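Local coordinates for 4-alpha-glucanotransferase (Aquifex aeolicus, PDB 1TZ7), which is an amylomaltase, also called disproportionating enzyme or D-enzyme, built round a parallel eight-stranded beta/alpha barrel, at residues 156-161 and 166-171; 236-241 and 245-250; 276-279 and 285-288. All blocks are in the same frame, centred on the assembly; numbering follows the deposited sequence.

Interaction 1 of 3, residues 156-161 and 166-171; sequences ALYMAI and GKEWYE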
loop_
_atom_site.group_PDB
_atom_site.type_symbol
_atom_site.label_atom_id
_atom_site.label_comp_id
_atom_site.label_asym_id
_atom_site.label_seq_id
_atom_site.Cartn_x
_atom_site.Cartn_y
_atom_site.Cartn_z
ATOM N N ALA A 156 1.949 -20.364 2.608
ATOM C CA ALA A 156 0.882 -21.336 2.386
ATOM C C ALA A 156 0.797 -22.350 3.540
ATOM O O ALA A 156 -0.289 -22.813 3.892
ATOM C CB ALA A 156 1.095 -22.049 1.081
ATOM N N LEU A 157 1.946 -22.689 4.117
ATOM C CA LEU A 157 1.987 -23.576 5.277
ATOM C C LEU A 157 1.496 -22.845 6.527
ATOM O O LEU A 157 0.797 -23.413 7.351
ATOM C CB LEU A 157 3.408 -24.097 5.499
ATOM C CG LEU A 157 3.590 -25.102 6.640
ATOM C CD1 LEU A 157 2.759 -26.353 6.397
ATOM C CD2 LEU A 157 5.059 -25.456 6.807
ATOM N N TYR A 158 1.875 -21.583 6.648
ATOM C CA TYR A 158 1.406 -20.724 7.735
ATOM C C TYR A 158 -0.123 -20.658 7.748
ATOM O O TYR A 158 -0.743 -20.757 8.798
ATOM C CB TYR A 158 2.018 -19.323 7.571
ATOM C CG TYR A 158 1.373 -18.210 8.376
ATOM C CD1 TYR A 158 1.833 -17.888 9.650
ATOM C CD2 TYR A 158 0.335 -17.453 7.843
ATOM C CE1 TYR A 158 1.259 -16.852 10.383
ATOM C CE2 TYR A 158 -0.247 -16.411 8.568
ATOM C CZ TYR A 158 0.219 -16.117 9.832
ATOM O OH TYR A 158 -0.355 -15.088 10.552
ATOM N N MET A 159 -0.719 -20.511 6.567
ATOM C CA MET A 159 -2.171 -20.384 6.445
ATOM C C MET A 159 -2.876 -21.713 6.723
ATOM O O MET A 159 -3.987 -21.732 7.232
ATOM C CB MET A 159 -2.549 -19.891 5.045
ATOM C CG MET A 159 -2.137 -18.444 4.754
ATOM S SD MET A 159 -2.953 -17.246 5.817
ATOM C CE MET A 159 -4.647 -17.322 5.200
ATOM N N ALA A 160 -2.218 -22.819 6.379
ATOM C CA ALA A 160 -2.809 -24.155 6.547
ATOM C C ALA A 160 -2.829 -24.573 8.017
ATOM O O ALA A 160 -3.770 -25.226 8.473
ATOM C CB ALA A 160 -2.048 -25.172 5.723
ATOM N N ILE A 161 -1.786 -24.191 8.753
ATOM C CA ILE A 161 -1.696 -24.490 10.184
ATOM C C ILE A 161 -2.628 -23.577 10.981
ATOM O O ILE A 161 -3.249 -24.006 11.950
ATOM C CB ILE A 161 -0.229 -24.326 10.683
ATOM C CG1 ILE A 161 0.695 -25.307 9.956
ATOM C CG2 ILE A 161 -0.147 -24.557 12.193
ATOM C CD1 ILE A 161 2.158 -24.937 10.035
ATOM N N GLY A 166 -6.769 -23.182 14.375
ATOM C CA GLY A 166 -7.638 -22.042 14.622
ATOM C C GLY A 166 -6.995 -21.017 15.540
ATOM O O GLY A 166 -7.684 -20.331 16.293
ATOM N N LYS A 167 -5.668 -20.916 15.474
ATOM C CA LYS A 167 -4.907 -20.056 16.383
ATOM C C LYS A 167 -3.803 -19.304 15.633
ATOM O O LYS A 167 -3.434 -19.672 14.523
ATOM C CB LYS A 167 -4.283 -20.894 17.501
ATOM C CG LYS A 167 -5.276 -21.408 18.529
ATOM C CD LYS A 167 -4.583 -22.264 19.585
ATOM C CE LYS A 167 -5.561 -23.195 20.288
ATOM N NZ LYS A 167 -4.871 -24.355 20.918
ATOM N N GLU A 168 -3.282 -18.252 16.259
ATOM C CA GLU A 168 -2.140 -17.504 15.713
ATOM C C GLU A 168 -0.843 -18.306 15.897
ATOM O O GLU A 168 -0.820 -19.295 16.620
ATOM C CB GLU A 168 -2.018 -16.137 16.407
ATOM C CG GLU A 168 -2.156 -14.945 15.472
ATOM C CD GLU A 168 -3.492 -14.913 14.751
ATOM O OE1 GLU A 168 -3.497 -14.937 13.499
ATOM O OE2 GLU A 168 -4.537 -14.864 15.437
ATOM N N TRP A 169 0.231 -17.873 15.238
ATOM C CA TRP A 169 1.471 -18.661 15.201
ATOM C C TRP A 169 2.144 -18.720 16.569
ATOM O O TRP A 169 2.743 -19.732 16.925
ATOM C CB TRP A 169 2.453 -18.118 14.132
ATOM C CG TRP A 169 3.078 -16.794 14.468
ATOM C CD1 TRP A 169 2.688 -15.569 14.017
ATOM C CD2 TRP A 169 4.213 -16.564 15.311
ATOM N NE1 TRP A 169 3.503 -14.591 14.533
ATOM C CE2 TRP A 169 4.449 -15.174 15.331
ATOM C CE3 TRP A 169 5.059 -17.395 16.061
ATOM C CZ2 TRP A 169 5.488 -14.598 16.068
ATOM C CZ3 TRP A 169 6.092 -16.815 16.791
ATOM C CH2 TRP A 169 6.294 -15.434 16.786
ATOM N N TYR A 170 2.035 -17.634 17.334
ATOM C CA TYR A 170 2.662 -17.560 18.660
ATOM C C TYR A 170 1.853 -18.324 19.715
ATOM O O TYR A 170 2.267 -18.421 20.863
ATOM C CB TYR A 170 2.853 -16.092 19.096
ATOM C CG TYR A 170 1.602 -15.240 18.999
ATOM C CD1 TYR A 170 1.316 -14.524 17.842
ATOM C CD2 TYR A 170 0.710 -15.149 20.067
ATOM C CE1 TYR A 170 0.178 -13.743 17.746
ATOM C CE2 TYR A 170 -0.434 -14.370 19.980
ATOM C CZ TYR A 170 -0.694 -13.668 18.816
ATOM O OH TYR A 170 -1.820 -12.894 18.719
ATOM N N GLU A 171 0.701 -18.862 19.310
ATOM C CA GLU A 171 -0.129 -19.688 20.197
ATOM C C GLU A 171 -0.030 -21.188 19.843
ATOM O O GLU A 171 -0.556 -22.036 20.563
ATOM C CB GLU A 171 -1.594 -19.232 20.125
ATOM C CG GLU A 171 -1.786 -17.723 20.262
ATOM C CD GLU A 171 -3.238 -17.331 20.484
ATOM O OE1 GLU A 171 -4.037 -17.436 19.529
ATOM O OE2 GLU A 171 -3.578 -16.915 21.613
HETATM O O HOH W 1 -0.714 -16.043 12.877
#

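Interaction 2 of 3, residues 236-241 and 245-250; sequences ADVWTN and FKLDGD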
loop_
_atom_site.group_PDB
_atom_site.type_symbol
_atom_site.label_atom_id
_atom_site.label_comp_id
_atom_site.label_asym_id
_atom_site.label_seq_id
_atom_site.Cartn_x
_atom_site.Cartn_y
_atom_site.Cartn_z
ATOM N N ALA A 236 3.204 -14.306 8.866
ATOM C CA ALA A 236 4.171 -15.317 8.464
ATOM C C ALA A 236 5.601 -14.768 8.518
ATOM O O ALA A 236 6.543 -15.514 8.690
ATOM C CB ALA A 236 3.856 -15.813 7.068
ATOM N N ASP A 237 5.740 -13.452 8.371
ATOM C CA ASP A 237 7.063 -12.819 8.285
ATOM C C ASP A 237 7.800 -12.849 9.620
ATOM O O ASP A 237 8.981 -13.160 9.672
ATOM C CB ASP A 237 6.930 -11.383 7.805
ATOM C CG ASP A 237 6.172 -11.275 6.505
ATOM O OD1 ASP A 237 5.091 -10.647 6.496
ATOM O OD2 ASP A 237 6.571 -11.792 5.443
ATOM N N VAL A 238 7.093 -12.523 10.701
ATOM C CA VAL A 238 7.681 -12.583 12.044
ATOM C C VAL A 238 7.905 -14.037 12.441
ATOM O O VAL A 238 8.936 -14.383 13.008
ATOM C CB VAL A 238 6.777 -11.882 13.096
ATOM C CG1 VAL A 238 7.412 -11.940 14.463
ATOM C CG2 VAL A 238 6.514 -10.425 12.695
ATOM N N TRP A 239 6.931 -14.883 12.125
ATOM C CA TRP A 239 7.040 -16.321 12.354
ATOM C C TRP A 239 8.319 -16.905 11.722
ATOM O O TRP A 239 9.029 -17.679 12.358
ATOM C CB TRP A 239 5.807 -17.031 11.790
ATOM C CG TRP A 239 5.814 -18.514 11.984
ATOM C CD1 TRP A 239 6.027 -19.187 13.150
ATOM C CD2 TRP A 239 5.595 -19.511 10.982
ATOM N NE1 TRP A 239 5.955 -20.543 12.935
ATOM C CE2 TRP A 239 5.690 -20.769 11.610
ATOM C CE3 TRP A 239 5.327 -19.469 9.603
ATOM C CZ2 TRP A 239 5.528 -21.971 10.914
ATOM C CZ3 TRP A 239 5.166 -20.664 8.918
ATOM C CH2 TRP A 239 5.268 -21.896 9.577
ATOM N N THR A 240 8.604 -16.523 10.474
ATOM C CA THR A 240 9.733 -17.118 9.726
ATOM C C THR A 240 11.068 -16.499 10.111
ATOM O O THR A 240 12.097 -17.151 10.030
ATOM C CB THR A 240 9.531 -16.987 8.188
ATOM O OG1 THR A 240 8.840 -15.776 7.874
ATOM C CG2 THR A 240 8.636 -18.070 7.667
ATOM N N ASN A 241 11.048 -15.237 10.523
ATOM C CA ASN A 241 12.281 -14.519 10.835
ATOM C C ASN A 241 12.219 -13.798 12.189
ATOM O O ASN A 241 12.357 -12.584 12.252
ATOM C CB ASN A 241 12.591 -13.509 9.734
ATOM C CG ASN A 241 12.556 -14.124 8.353
ATOM O OD1 ASN A 241 11.599 -13.936 7.599
ATOM N ND2 ASN A 241 13.591 -14.862 8.013
ATOM N N PHE A 245 13.425 -9.372 14.564
ATOM C CA PHE A 245 12.602 -8.486 15.393
ATOM C C PHE A 245 13.037 -8.556 16.851
ATOM O O PHE A 245 13.719 -9.500 17.258
ATOM C CB PHE A 245 11.128 -8.870 15.268
ATOM C CG PHE A 245 10.632 -8.876 13.867
ATOM C CD1 PHE A 245 10.814 -9.990 13.058
ATOM C CD2 PHE A 245 9.996 -7.762 13.335
ATOM C CE1 PHE A 245 10.361 -9.996 11.745
ATOM C CE2 PHE A 245 9.542 -7.765 12.023
ATOM C CZ PHE A 245 9.726 -8.883 11.229
ATOM N N LYS A 246 12.645 -7.555 17.637
ATOM C CA LYS A 246 13.030 -7.498 19.045
ATOM C C LYS A 246 12.036 -8.277 19.889
ATOM O O LYS A 246 11.068 -7.723 20.394
ATOM C CB LYS A 246 13.126 -6.046 19.522
ATOM C CG LYS A 246 14.334 -5.294 18.951
ATOM C CD LYS A 246 14.633 -4.019 19.727
ATOM C CE LYS A 246 15.944 -3.391 19.271
ATOM N NZ LYS A 246 16.122 -2.014 19.798
ATOM N N LEU A 247 12.289 -9.578 20.024
ATOM C CA LEU A 247 11.446 -10.458 20.821
ATOM C C LEU A 247 12.249 -11.044 21.976
ATOM O O LEU A 247 13.478 -11.067 21.940
ATOM C CB LEU A 247 10.891 -11.595 19.953
ATOM C CG LEU A 247 10.381 -11.215 18.557
ATOM C CD1 LEU A 247 9.931 -12.462 17.795
ATOM C CD2 LEU A 247 9.246 -10.200 18.645
ATOM N N ASP A 248 11.546 -11.521 22.999
ATOM C CA ASP A 248 12.188 -12.155 24.144
ATOM C C ASP A 248 12.321 -13.671 23.915
ATOM O O ASP A 248 12.174 -14.149 22.791
ATOM C CB ASP A 248 11.393 -11.865 25.435
ATOM C CG ASP A 248 9.983 -12.433 25.398
ATOM O OD1 ASP A 248 9.144 -11.992 26.213
ATOM O OD2 ASP A 248 9.623 -13.315 24.596
ATOM N N GLY A 249 12.602 -14.414 24.984
ATOM C CA GLY A 249 12.813 -15.851 24.891
ATOM C C GLY A 249 11.600 -16.616 24.368
ATOM O O GLY A 249 11.749 -17.646 23.709
ATOM N N ASP A 250 10.399 -16.111 24.667
ATOM C CA ASP A 250 9.152 -16.774 24.253
ATOM C C ASP A 250 8.633 -16.248 22.893
ATOM O O ASP A 250 7.528 -16.593 22.470
ATOM C CB ASP A 250 8.070 -16.585 25.326
ATOM C CG ASP A 250 8.513 -17.077 26.696
ATOM O OD1 ASP A 250 8.883 -18.267 26.814
ATOM O OD2 ASP A 250 8.526 -16.347 27.709
#

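Interaction 3 of 3, residues 276-279 and 285-288; sequences YNWE and GFRW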
loop_
_atom_site.group_PDB
_atom_site.type_symbol
_atom_site.label_atom_id
_atom_site.label_comp_id
_atom_site.label_asym_id
_atom_site.label_seq_id
_atom_site.Cartn_x
_atom_site.Cartn_y
_atom_site.Cartn_z
ATOM N N TYR A 276 12.073 -3.778 14.499
ATOM C CA TYR A 276 13.177 -4.533 13.942
ATOM C C TYR A 276 14.356 -4.549 14.915
ATOM O O TYR A 276 14.671 -3.539 15.541
ATOM C CB TYR A 276 13.620 -3.918 12.607
ATOM C CG TYR A 276 12.626 -4.105 11.464
ATOM C CD1 TYR A 276 12.204 -3.021 10.704
ATOM C CD2 TYR A 276 12.123 -5.368 11.144
ATOM C CE1 TYR A 276 11.301 -3.179 9.653
ATOM C CE2 TYR A 276 11.218 -5.539 10.097
ATOM C CZ TYR A 276 10.811 -4.436 9.355
ATOM O OH TYR A 276 9.915 -4.591 8.309
ATOM N N ASN A 277 14.996 -5.705 15.040
ATOM C CA ASN A 277 16.350 -5.777 15.563
ATOM C C ASN A 277 17.357 -5.490 14.447
ATOM O O ASN A 277 17.858 -6.404 13.801
ATOM C CB ASN A 277 16.615 -7.157 16.157
ATOM C CG ASN A 277 17.914 -7.217 16.929
ATOM O OD1 ASN A 277 18.044 -6.623 17.986
ATOM N ND2 ASN A 277 18.877 -7.935 16.401
ATOM N N TRP A 278 17.642 -4.212 14.230
ATOM C CA TRP A 278 18.366 -3.770 13.036
ATOM C C TRP A 278 19.801 -4.286 13.001
ATOM O O TRP A 278 20.384 -4.441 11.928
ATOM C CB TRP A 278 18.350 -2.247 12.933
ATOM C CG TRP A 278 17.145 -1.724 12.216
ATOM C CD1 TRP A 278 16.071 -1.097 12.772
ATOM C CD2 TRP A 278 16.889 -1.787 10.812
ATOM N NE1 TRP A 278 15.161 -0.764 11.798
ATOM C CE2 TRP A 278 15.638 -1.175 10.585
ATOM C CE3 TRP A 278 17.591 -2.298 9.715
ATOM C CZ2 TRP A 278 15.078 -1.061 9.309
ATOM C CZ3 TRP A 278 17.027 -2.180 8.442
ATOM C CH2 TRP A 278 15.791 -1.570 8.255
ATOM N N GLU A 279 20.367 -4.554 14.166
ATOM C CA GLU A 279 21.724 -5.070 14.230
ATOM C C GLU A 279 21.796 -6.485 13.617
ATOM O O GLU A 279 22.827 -6.879 13.076
ATOM C CB GLU A 279 22.252 -5.051 15.677
ATOM C CG GLU A 279 22.194 -6.380 16.404
ATOM C CD GLU A 279 22.739 -6.286 17.823
ATOM O OE1 GLU A 279 22.305 -5.381 18.572
ATOM O OE2 GLU A 279 23.604 -7.116 18.187
ATOM N N GLY A 285 23.445 -8.982 6.176
ATOM C CA GLY A 285 23.653 -8.235 4.938
ATOM C C GLY A 285 22.373 -7.660 4.346
ATOM O O GLY A 285 22.279 -7.467 3.135
ATOM N N PHE A 286 21.391 -7.389 5.209
ATOM C CA PHE A 286 20.106 -6.804 4.797
ATOM C C PHE A 286 19.391 -7.646 3.735
ATOM O O PHE A 286 18.671 -7.109 2.906
ATOM C CB PHE A 286 20.302 -5.364 4.268
ATOM C CG PHE A 286 20.912 -4.430 5.266
ATOM C CD1 PHE A 286 22.227 -3.998 5.121
ATOM C CD2 PHE A 286 20.177 -3.980 6.352
ATOM C CE1 PHE A 286 22.796 -3.136 6.046
ATOM C CE2 PHE A 286 20.742 -3.118 7.280
ATOM C CZ PHE A 286 22.052 -2.695 7.127
ATOM N N ARG A 287 19.581 -8.960 3.768
ATOM C CA ARG A 287 19.096 -9.807 2.673
ATOM C C ARG A 287 17.570 -9.994 2.697
ATOM O O ARG A 287 16.963 -10.240 1.671
ATOM C CB ARG A 287 19.821 -11.165 2.648
ATOM C CG ARG A 287 19.580 -12.080 3.886
ATOM C CD ARG A 287 20.400 -13.417 3.854
ATOM N NE ARG A 287 21.720 -13.169 3.430
ATOM C CZ ARG A 287 22.828 -13.086 4.167
ATOM N NH1 ARG A 287 22.902 -13.373 5.473
ATOM N NH2 ARG A 287 23.911 -12.780 3.521
ATOM N N TRP A 288 16.962 -9.856 3.873
ATOM C CA TRP A 288 15.500 -9.889 3.986
ATOM C C TRP A 288 14.885 -8.669 3.305
ATOM O O TRP A 288 13.913 -8.788 2.564
ATOM C CB TRP A 288 15.077 -9.937 5.454
ATOM C CG TRP A 288 13.600 -10.043 5.650
ATOM C CD1 TRP A 288 12.834 -11.163 5.521
ATOM C CD2 TRP A 288 12.705 -8.988 6.022
ATOM N NE1 TRP A 288 11.517 -10.871 5.786
ATOM C CE2 TRP A 288 11.409 -9.542 6.097
ATOM C CE3 TRP A 288 12.865 -7.623 6.299
ATOM C CZ2 TRP A 288 10.284 -8.783 6.439
ATOM C CZ3 TRP A 288 11.744 -6.873 6.637
ATOM C CH2 TRP A 288 10.474 -7.458 6.704
#

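Interaction 1 of 3, residues 156-161 and 166-171
Tyr158 lays the edge of its ring against the base of the Trp169 side chain. Its CE1 is 4.1 Å from both CB and CD1 of Trp169. CD1 sits near the plane of the phenol, beyond its rim, while the approach to the indole is oblique. The contact joins helix 149-165 to the loop before helix 174-177, in the helical region inserted between barrel strands 60-62 and 222-227. Tyr158 lies on the helix and its CB does not head for the loop. With CG anti to the backbone N (chi1 164°), the long ring still ends close to it. Trp169 does point its CB at the helix.

The polar ends meet through a water. Tyr158 OH is 4.3 Å from Glu168 OE1, too far for a direct bond. The water lies a rather short 2.5 Å from Tyr158 OH. It donates to Glu168 OE1 at 3.1 Å and accepts from Trp169 N at 3.1 Å. It thus bridges the hydroxyl to a carboxylate and a backbone amide of the loop.

The loop leaves the helix at Gly166, which has positive phi. It makes a turn at 168-171, where Glu171 N bonds to Glu168 O at 3.1 Å. The Glu168 CB rests over one face of the Tyr170 ring, 3.5 Å above its plane. Outside the two segments, Trp169 NE1, next to CD1, gives its hydrogen to Tyr233 O. Tyr158 and Trp169 also pack on helix 236-240, through Ala236 and Val238.

No hydrogen bond joins segments 156-161 and 166-171 directly. Their contact combines aromatic packing with a water that has three protein partners. The nearby carboxylate and amide probably keep that water in place, so the tyrosine hydroxyl can find a polar partner within a largely buried contact.

Interaction 2 of 3, residues 236-241 and 245-250
Phe245 leans on Val238 of the short helix 236-240, in the excursion between the third and fourth strands of the beta/alpha barrel. From the loop its CB points toward the helix. CG is anti to the carbonyl carbon (chi1 -56°), and the ring slides in beside the end of this short helix.

CD1 of Phe245 is the first ring atom to meet the other segment, 3.1 Å from Asn241 O. That carbonyl oxygen lies at the ring edge, close to its plane, and faces the ring hydrogens. CE1 of Phe245 reaches the backbone, 3.7 Å from Val238 CA. CZ, at the tip, is 3.9 Å from Val238 CG2. This methyl stands over one face of the ring, offset toward the rim, in a CH-pi contact. It is 4.0 Å from the ring centroid and 16° off the normal.

CG2 thus takes the face. Val238 CG1 also brushes the ring at Phe245 CD1 and reaches Leu247 CD1, 4.2 Å from each. Leu247, like Phe245, directs its CB at the helix. Between them, Lys246 NZ forms a salt bridge with Glu316 OE1 and a hydrogen bond with Tyr314 OH. Pro274 of strand 269-274 packs on both Val238 and Phe245, joining the helix to the antiparallel sheet.

At the ring edge, Asn241 O spans two carbons: besides CD1, it is 3.3 Å from Phe245 CE1.

Interaction 3 of 3, residues 276-279 and 285-288
Tyr276 and Trp288 meet at the outer end of the phenol. Tyr276 OH is 3.3 Å from Trp288 CH2, at the indole edge and near its plane. Beside it, Tyr276 CE2 is 3.7 Å from Trp288 CZ3. The two rings are oblique, with planes at 62°. A second aromatic pair meets nearby: Trp278 CZ3 and Phe286 CE2 are 4.0 Å apart, each at the rim of the other ring.

Trp288 turns its CG anti to N (chi1 -177°), which takes the indole toward Tyr276. Over one face of Trp278 lies Tyr276 CB, 3.6 Å above the plane. The backbone setting is a pair of successive helices. Asn277 and Phe286 occupy the N-cap positions of helices 278-283 and 287-297. Between them a Schellman motif ends the first helix: Gly285, with positive phi, is its C-prime residue, and Phe286 N bonds to His281 O.

Farther out, Tyr276 OH donates to Met229 O, and Trp288 N to Glu284 OE1. Helix 334-344 packs on Trp278 and Phe286 through Leu337.

The two helix starts are therefore joined by ring packing rather than by hydrogen bonds between segments 276-279 and 285-288. The tyrosine hydroxyl spends its proton on Met229, and its oxygen faces the C-H edge of Trp288, a probably mildly favourable electrostatic match.

The contacts follow one another along the chain without overlap. Interaction 1 belongs to the helical excursion between barrel strands 60-62 and 222-227. Interactions 2 and 3 lie between strands 222-227 and 302-305, in sequence before and after strands 255-259 and 269-274. Neighbouring centres are about 14 Å (1 and 2) and 13 Å (2 and 3) apart. Interactions 1 and 3 do not touch; their nearest atoms are about 12 Å apart. Helix 236-240 packs on interaction 1 through Trp239, whose CD1 is 3.6 Å from Trp169 CE3. Phe245 CE2 meets Tyr276 CE2 at 3.4 Å. Interaction 2 thus joins the helical excursion to the region beside the antiparallel sheet.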